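Local coordinates for hypothetical protein VC1899 (Vibrio cholerae, PDB 1XMX) that is of unknown function but carries a Card1-like endonuclease domain of the PDDEXK clan and may bind nucleic acid, at residues F91-G96 and I115-P120; D135-D140 and V299-L304. All coordinates share one frame; numbering follows the deposited sequence.

Contact 1 of 2, residues F91-G96 and I115-P120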
ATOM      1  N   PHE A  91      -2.344  26.719   8.564  1.00 20.23           N
ATOM      2  CA  PHE A  91      -1.043  26.121   8.694  1.00 18.32           C
ATOM      3  C   PHE A  91      -1.269  24.638   9.078  1.00 17.00           C
ATOM      4  O   PHE A  91      -1.856  24.313  10.127  1.00 14.66           O
ATOM      5  CB  PHE A  91      -0.178  26.861   9.721  1.00 18.10           C
ATOM      6  CG  PHE A  91       1.199  26.196   9.983  1.00 20.84           C
ATOM      7  CD1 PHE A  91       1.950  25.630   8.934  1.00 20.84           C
ATOM      8  CD2 PHE A  91       1.739  26.176  11.274  1.00 20.09           C
ATOM      9  CE1 PHE A  91       3.220  25.026   9.201  1.00 22.13           C
ATOM     10  CE2 PHE A  91       2.962  25.610  11.539  1.00 20.89           C
ATOM     11  CZ  PHE A  91       3.727  25.037  10.498  1.00 21.19           C
ATOM     12  N   ASN A  92      -0.845  23.778   8.177  1.00 13.79           N
ATOM     13  CA  ASN A  92      -0.809  22.365   8.418  1.00 16.29           C
ATOM     14  C   ASN A  92       0.560  22.023   9.056  1.00 17.43           C
ATOM     15  O   ASN A  92       1.597  22.030   8.384  1.00 16.97           O
ATOM     16  CB  ASN A  92      -0.966  21.610   7.108  1.00 16.29           C
ATOM     17  CG  ASN A  92      -0.994  20.071   7.302  1.00 18.61           C
ATOM     18  OD1 ASN A  92      -0.466  19.539   8.318  1.00 18.32           O
ATOM     19  ND2 ASN A  92      -1.569  19.351   6.316  1.00 16.03           N
ATOM     20  N   ALA A  93       0.537  21.783  10.350  1.00 15.19           N
ATOM     21  CA  ALA A  93       1.715  21.504  11.129  1.00 17.37           C
ATOM     22  C   ALA A  93       1.964  20.002  11.276  1.00 16.98           C
ATOM     23  O   ALA A  93       2.628  19.588  12.230  1.00 18.70           O
ATOM     24  CB  ALA A  93       1.525  22.119  12.551  1.00 15.22           C
ATOM     25  N   SER A  94       1.431  19.194  10.367  1.00 17.14           N
ATOM     26  CA  SER A  94       1.573  17.737  10.453  1.00 17.01           C
ATOM     27  C   SER A  94       3.035  17.242  10.213  1.00 18.09           C
ATOM     28  O   SER A  94       3.429  16.160  10.698  1.00 17.97           O
ATOM     29  CB  SER A  94       0.641  17.045   9.432  1.00 16.11           C
ATOM     30  OG  SER A  94      -0.715  17.389   9.668  1.00 15.04           O
ATOM     31  N   CYS A  95       3.799  17.988   9.427  1.00 16.69           N
ATOM     32  CA  CYS A  95       5.059  17.486   8.938  1.00 18.88           C
ATOM     33  C   CYS A  95       6.185  18.491   9.182  1.00 19.64           C
ATOM     34  O   CYS A  95       5.939  19.664   9.434  1.00 20.42           O
ATOM     35  CB  CYS A  95       4.960  17.205   7.435  1.00 19.64           C
ATOM     36  SG  CYS A  95       3.710  15.979   7.019  1.00 23.02           S
ATOM     37  N   GLY A  96       7.417  18.021   9.095  1.00 19.93           N
ATOM     38  CA  GLY A  96       8.584  18.898   9.084  1.00 17.26           C
ATOM     39  C   GLY A  96       9.460  18.680  10.296  1.00 16.98           C
ATOM     40  O   GLY A  96       8.976  18.380  11.413  1.00 19.08           O
ATOM     41  N   ILE A 115      -4.251  26.749  12.867  1.00 18.19           N
ATOM     42  CA  ILE A 115      -3.170  25.761  12.793  1.00 15.41           C
ATOM     43  C   ILE A 115      -3.729  24.399  13.166  1.00 14.95           C
ATOM     44  O   ILE A 115      -4.404  24.276  14.186  1.00 16.16           O
ATOM     45  CB  ILE A 115      -1.986  26.098  13.784  1.00 15.42           C
ATOM     46  CG1 ILE A 115      -1.345  27.478  13.466  1.00 14.03           C
ATOM     47  CG2 ILE A 115      -0.914  25.010  13.668  1.00 11.81           C
ATOM     48  CD1 ILE A 115      -0.597  28.113  14.647  1.00 14.56           C
ATOM     49  N   PHE A 116      -3.453  23.382  12.361  1.00 14.94           N
ATOM     50  CA  PHE A 116      -3.951  22.049  12.647  1.00 14.73           C
ATOM     51  C   PHE A 116      -2.864  21.033  12.391  1.00 15.81           C
ATOM     52  O   PHE A 116      -1.874  21.339  11.698  1.00 17.10           O
ATOM     53  CB  PHE A 116      -5.179  21.731  11.783  1.00 15.02           C
ATOM     54  CG  PHE A 116      -4.863  21.563  10.305  1.00 17.08           C
ATOM     55  CD1 PHE A 116      -4.360  20.349   9.811  1.00 18.29           C
ATOM     56  CD2 PHE A 116      -5.058  22.597   9.416  1.00 17.21           C
ATOM     57  CE1 PHE A 116      -4.083  20.157   8.473  1.00 17.40           C
ATOM     58  CE2 PHE A 116      -4.788  22.414   8.058  1.00 18.12           C
ATOM     59  CZ  PHE A 116      -4.325  21.181   7.575  1.00 16.21           C
ATOM     60  N   VAL A 117      -3.062  19.829  12.956  1.00 16.53           N
ATOM     61  CA  VAL A 117      -2.209  18.656  12.784  1.00 15.59           C
ATOM     62  C   VAL A 117      -3.081  17.432  12.540  1.00 15.43           C
ATOM     63  O   VAL A 117      -4.087  17.252  13.200  1.00 13.66           O
ATOM     64  CB  VAL A 117      -1.322  18.377  14.015  1.00 16.97           C
ATOM     65  CG1 VAL A 117      -0.608  17.041  13.856  1.00 15.05           C
ATOM     66  CG2 VAL A 117      -0.227  19.465  14.175  1.00 16.80           C
ATOM     67  N   VAL A 118      -2.695  16.619  11.559  1.00 16.42           N
ATOM     68  CA  VAL A 118      -3.241  15.244  11.380  1.00 15.76           C
ATOM     69  C   VAL A 118      -2.418  14.267  12.210  1.00 16.63           C
ATOM     70  O   VAL A 118      -1.239  14.020  11.957  1.00 16.24           O
ATOM     71  CB  VAL A 118      -3.120  14.807   9.944  1.00 13.65           C
ATOM     72  CG1 VAL A 118      -3.800  13.401   9.758  1.00 15.69           C
ATOM     73  CG2 VAL A 118      -3.727  15.880   9.016  1.00 12.65           C
ATOM     74  N   GLU A 119      -3.039  13.754  13.248  1.00 18.69           N
ATOM     75  CA  GLU A 119      -2.383  12.810  14.070  1.00 20.72           C
ATOM     76  C   GLU A 119      -2.213  11.528  13.202  1.00 20.74           C
ATOM     77  O   GLU A 119      -3.178  11.029  12.600  1.00 21.17           O
ATOM     78  CB  GLU A 119      -3.233  12.602  15.334  1.00 20.06           C
ATOM     79  CG  GLU A 119      -2.457  11.937  16.455  1.00 21.68           C
ATOM     80  CD  GLU A 119      -2.377  10.419  16.340  1.00 20.97           C
ATOM     81  OE1 GLU A 119      -3.480   9.811  16.287  1.00 21.01           O
ATOM     82  OE2 GLU A 119      -1.236   9.840  16.446  1.00 18.39           O
ATOM     83  N   PRO A 120      -0.975  11.040  13.067  1.00 19.42           N
ATOM     84  CA  PRO A 120      -0.773  10.048  12.023  1.00 20.31           C
ATOM     85  C   PRO A 120      -1.446   8.698  12.380  1.00 21.69           C
ATOM     86  O   PRO A 120      -1.837   7.954  11.488  1.00 24.09           O
ATOM     87  CB  PRO A 120       0.784   9.916  11.953  1.00 19.77           C
ATOM     88  CG  PRO A 120       1.262  10.289  13.403  1.00 16.97           C
ATOM     89  CD  PRO A 120       0.267  11.379  13.802  1.00 17.38           C
TER

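Contact 2 of 2, residues D135-D140 and V299-L304. With FMT (formic acid), chain E.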
ATOM      1  N   ASP A 135     -12.431  18.930  15.478  1.00 23.31           N
ATOM      2  CA  ASP A 135     -11.552  17.950  14.834  1.00 22.86           C
ATOM      3  C   ASP A 135     -12.423  17.052  13.987  1.00 21.72           C
ATOM      4  O   ASP A 135     -13.561  16.755  14.354  1.00 19.16           O
ATOM      5  CB  ASP A 135     -10.785  17.095  15.867  1.00 22.96           C
ATOM      6  CG  ASP A 135     -10.006  17.934  16.866  1.00 24.40           C
ATOM      7  OD1 ASP A 135      -9.927  19.171  16.701  1.00 24.93           O
ATOM      8  OD2 ASP A 135      -9.485  17.362  17.841  1.00 24.37           O
ATOM      9  N   THR A 136     -11.881  16.606  12.866  1.00 19.46           N
ATOM     10  CA  THR A 136     -12.621  15.701  11.997  1.00 20.16           C
ATOM     11  C   THR A 136     -11.670  14.579  11.566  1.00 18.65           C
ATOM     12  O   THR A 136     -10.437  14.700  11.649  1.00 20.33           O
ATOM     13  CB  THR A 136     -13.169  16.442  10.737  1.00 19.75           C
ATOM     14  OG1 THR A 136     -12.100  17.089  10.073  1.00 20.66           O
ATOM     15  CG2 THR A 136     -14.131  17.542  11.118  1.00 20.83           C
ATOM     16  N   GLN A 137     -12.240  13.502  11.069  1.00 17.04           N
ATOM     17  CA  GLN A 137     -11.445  12.377  10.622  1.00 15.89           C
ATOM     18  C   GLN A 137     -11.119  12.699   9.151  1.00 15.65           C
ATOM     19  O   GLN A 137     -11.986  12.990   8.385  1.00 16.82           O
ATOM     20  CB  GLN A 137     -12.300  11.109  10.788  1.00 15.74           C
ATOM     21  CG  GLN A 137     -11.840   9.878  10.060  1.00 16.55           C
ATOM     22  CD  GLN A 137     -10.413   9.489  10.425  1.00 13.30           C
ATOM     23  OE1 GLN A 137      -9.604   9.203   9.549  1.00 17.35           O
ATOM     24  NE2 GLN A 137     -10.124   9.449  11.727  1.00 12.56           N
ATOM     25  N   VAL A 138      -9.864  12.709   8.747  1.00 15.90           N
ATOM     26  CA  VAL A 138      -9.567  13.007   7.340  1.00 14.92           C
ATOM     27  C   VAL A 138     -10.159  11.976   6.397  1.00 16.97           C
ATOM     28  O   VAL A 138     -10.066  10.788   6.662  1.00 17.59           O
ATOM     29  CB  VAL A 138      -8.069  13.094   7.126  1.00 16.59           C
ATOM     30  CG1 VAL A 138      -7.760  13.365   5.625  1.00 12.09           C
ATOM     31  CG2 VAL A 138      -7.489  14.231   8.061  1.00 11.68           C
ATOM     32  N   GLN A 139     -10.787  12.407   5.297  1.00 16.35           N
ATOM     33  CA  GLN A 139     -11.424  11.417   4.426  1.00 16.94           C
ATOM     34  C   GLN A 139     -10.319  10.596   3.789  1.00 17.66           C
ATOM     35  O   GLN A 139      -9.164  11.038   3.767  1.00 18.05           O
ATOM     36  CB  GLN A 139     -12.235  12.110   3.333  1.00 16.83           C
ATOM     37  CG  GLN A 139     -13.434  12.855   3.890  1.00 17.18           C
ATOM     38  CD  GLN A 139     -14.295  13.423   2.805  1.00 17.93           C
ATOM     39  OE1 GLN A 139     -13.866  13.560   1.668  1.00 18.71           O
ATOM     40  NE2 GLN A 139     -15.538  13.711   3.137  1.00 17.41           N
ATOM     41  N   ASP A 140     -10.699   9.465   3.189  1.00 16.15           N
ATOM     42  CA  ASP A 140      -9.799   8.471   2.648  1.00 16.30           C
ATOM     43  C   ASP A 140      -9.892   8.497   1.136  1.00 17.31           C
ATOM     44  O   ASP A 140     -10.725   7.829   0.560  1.00 16.44           O
ATOM     45  CB  ASP A 140     -10.205   7.099   3.206  1.00 15.90           C
ATOM     46  CG  ASP A 140     -10.043   7.032   4.735  1.00 15.34           C
ATOM     47  OD1 ASP A 140      -9.079   7.659   5.161  1.00 14.58           O
ATOM     48  OD2 ASP A 140     -10.868   6.416   5.482  1.00 13.33           O
ATOM     49  N   VAL A 299      -4.618   0.952   0.228  1.00 19.61           N
ATOM     50  CA  VAL A 299      -4.492   2.078   1.156  1.00 16.12           C
ATOM     51  C   VAL A 299      -5.725   1.977   2.070  1.00 18.13           C
ATOM     52  O   VAL A 299      -6.872   1.815   1.582  1.00 17.01           O
ATOM     53  CB  VAL A 299      -4.424   3.479   0.426  1.00 15.77           C
ATOM     54  CG1 VAL A 299      -4.256   4.630   1.454  1.00 13.15           C
ATOM     55  CG2 VAL A 299      -3.271   3.527  -0.562  1.00 13.73           C
ATOM     56  N   VAL A 300      -5.499   2.141   3.378  1.00 15.86           N
ATOM     57  CA  VAL A 300      -6.545   2.058   4.362  1.00 14.73           C
ATOM     58  C   VAL A 300      -6.308   3.153   5.372  1.00 16.03           C
ATOM     59  O   VAL A 300      -5.236   3.224   5.924  1.00 14.80           O
ATOM     60  CB  VAL A 300      -6.476   0.723   5.142  1.00 15.76           C
ATOM     61  CG1 VAL A 300      -7.659   0.588   6.074  1.00 12.17           C
ATOM     62  CG2 VAL A 300      -6.325  -0.489   4.120  1.00 17.18           C
ATOM     63  N   ASN A 301      -7.333   3.980   5.631  1.00 14.64           N
ATOM     64  CA  ASN A 301      -7.209   5.113   6.503  1.00 16.70           C
ATOM     65  C   ASN A 301      -5.974   5.932   6.137  1.00 15.83           C
ATOM     66  O   ASN A 301      -5.202   6.340   7.028  1.00 14.92           O
ATOM     67  CB  ASN A 301      -7.233   4.738   7.987  1.00 17.30           C
ATOM     68  CG  ASN A 301      -7.483   5.982   8.876  1.00 16.05           C
ATOM     69  OD1 ASN A 301      -8.155   6.893   8.463  1.00 19.96           O
ATOM     70  ND2 ASN A 301      -6.949   5.993  10.074  1.00 13.73           N
ATOM     71  N   ASN A 302      -5.804   6.150   4.830  1.00 14.54           N
ATOM     72  CA  ASN A 302      -4.707   6.932   4.298  1.00 14.25           C
ATOM     73  C   ASN A 302      -3.297   6.369   4.599  1.00 16.65           C
ATOM     74  O   ASN A 302      -2.323   7.098   4.428  1.00 12.87           O
ATOM     75  CB  ASN A 302      -4.796   8.401   4.742  1.00 13.60           C
ATOM     76  CG  ASN A 302      -5.976   9.120   4.137  1.00 12.99           C
ATOM     77  OD1 ASN A 302      -6.222   9.043   2.921  1.00 13.68           O
ATOM     78  ND2 ASN A 302      -6.743   9.816   4.984  1.00 12.71           N
ATOM     79  N   LYS A 303      -3.207   5.100   5.063  1.00 16.96           N
ATOM     80  CA  LYS A 303      -1.931   4.388   5.276  1.00 15.32           C
ATOM     81  C   LYS A 303      -1.744   3.235   4.233  1.00 16.39           C
ATOM     82  O   LYS A 303      -2.657   2.394   4.035  1.00 12.13           O
ATOM     83  CB  LYS A 303      -1.923   3.783   6.656  1.00 15.08           C
ATOM     84  CG  LYS A 303      -2.260   4.719   7.732  1.00 15.54           C
ATOM     85  CD  LYS A 303      -2.375   4.032   9.083  1.00 15.34           C
ATOM     86  CE  LYS A 303      -2.949   5.036  10.051  1.00 17.55           C
ATOM     87  NZ  LYS A 303      -3.042   4.463  11.367  1.00 19.36           N
ATOM     88  N   LEU A 304      -0.565   3.175   3.598  1.00 17.20           N
ATOM     89  CA  LEU A 304      -0.279   2.102   2.587  1.00 16.52           C
ATOM     90  C   LEU A 304      -0.166   0.777   3.301  1.00 16.39           C
ATOM     91  O   LEU A 304       0.562   0.677   4.292  1.00 17.22           O
ATOM     92  CB  LEU A 304       1.025   2.380   1.840  1.00 14.88           C
ATOM     93  CG  LEU A 304       1.365   1.400   0.708  1.00 16.64           C
ATOM     94  CD1 LEU A 304       0.415   1.587  -0.530  1.00 14.78           C
ATOM     95  CD2 LEU A 304       2.825   1.511   0.329  1.00 13.46           C
TER
HETATM   96  C   FMT E 403     -13.966  18.752  18.417  1.00 44.66           C
HETATM   97  O1  FMT E 403     -12.754  19.060  18.571  1.00 42.32           O
HETATM   98  O2  FMT E 403     -14.971  19.291  18.939  1.00 44.67           O

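Contact 1 of 2, residues F91-G96 and I115-P120
Phe116 lays one face of its ring over the backbone of Asn92, whose CA sits 3.9 Å from the ring centroid and 16° off the ring normal, a CH-pi contact between the parallel arms of a beta-alpha-beta unit joined by helix 98-110. The Asn92 side chain continues along the same ring, its CG 3.3 Å from CE1 of Phe116, with the amide plane turned 43° from the ring. Facing the other side of the sheet, Phe91 and Ile115 meet through CD2 and CG2, and the methyl of Ala93 touches CG2 of both Ile115 and Val117.

Two backbone bonds pair the strands: Phe116 gives its N-H to Phe91 O, and Ala93 N returns one to Phe116 O. Beyond them the chain of 91-96 leaves the sheet, and a side chain takes over. Ser94 OG, set beside its own backbone N (chi1 -59°), accepts from Val118 N at 2.8 Å along an almost straight line. The same hydroxyl donates to Asn92 OD1 at 2.6 Å, and OD1 also receives Ser94 N in the carbonyl plane, closing an Asx turn. Asn92 ND2 is held by Arg16 O, tying this corner to helix 15-22.

The amide of Asn92 is thus gripped at both ends. Its OD1 takes the hydroxyl proton, consistent with the Ser94 oxygen being left to accept Val118 N-H after backbone pairing has ended.

Contact 2 of 2, residues D135-D140 and V299-L304
Gln139 and Asp140, just past the short strand 136-137, run up against the tip of a beta hairpin whose two arms belong to strands 288-300 and 303-310. A type I' turn from Val300 to Lys303 closes that hairpin. Its two corner residues, Asn301 and Asn302, both adopt positive phi (49° and 61°), while the flanking residues pair through two backbone bonds, Val300 N to Lys303 O and Lys303 N to Val300 O, both 2.9 Å. The nearest CA atoms across the contact are those of Asp140 and Asn302, 5.6 Å apart; no strand pairing links the segments.

Side chains of the turn reach across. Asn302 ND2 donates to Gln139 O at 3.0 Å, nearly straight at hydrogen; the acceptor lies in the amide plane of Asn302, whereas the donor stands above the carbonyl plane of Gln139. The same nitrogen is also hydrogen-bonded to Asp123 OD2, and CG1 of Val138 lies across the Asn302 side chain, 3.7 Å from ND2. Asp140 brings OD1 to 3.4 Å from Asn301 CA, its carboxylate plane turned 82° from the Asn301 amide. Asn301 is anchored through ND2 to Ala382 O.

One amide nitrogen therefore serves two acceptors on the N-terminal part of the chain, Gln139 O and the carboxylate of Asp123. Asparagine suits the left-handed conformation of the turn, and here its amide also docks a hairpin of the Card1-like endonuclease region against the loop after strand 136-137.

In the fold
From the N terminus, the chain lays down parallel strands before reaching 88-92; helix 98-110 then carries it over to strand 115-118, and contact 1 closes this beta-alpha-beta crossover. Strands 124-129 and 136-137 follow, antiparallel, at the edge of the same sheet. Contact 2 opens there and closes with 158 residues in between, many of them helical, so the two loops lie in series, neither nested nor crossed. Contact 1 is local to the first sheet; contact 2 ties its edge to the hairpin of strands 288-300 and 303-310, in another mixed sheet. They meet where Val118 packs on Val138 and Pro120 on Lys303, their centres about 14 Å apart.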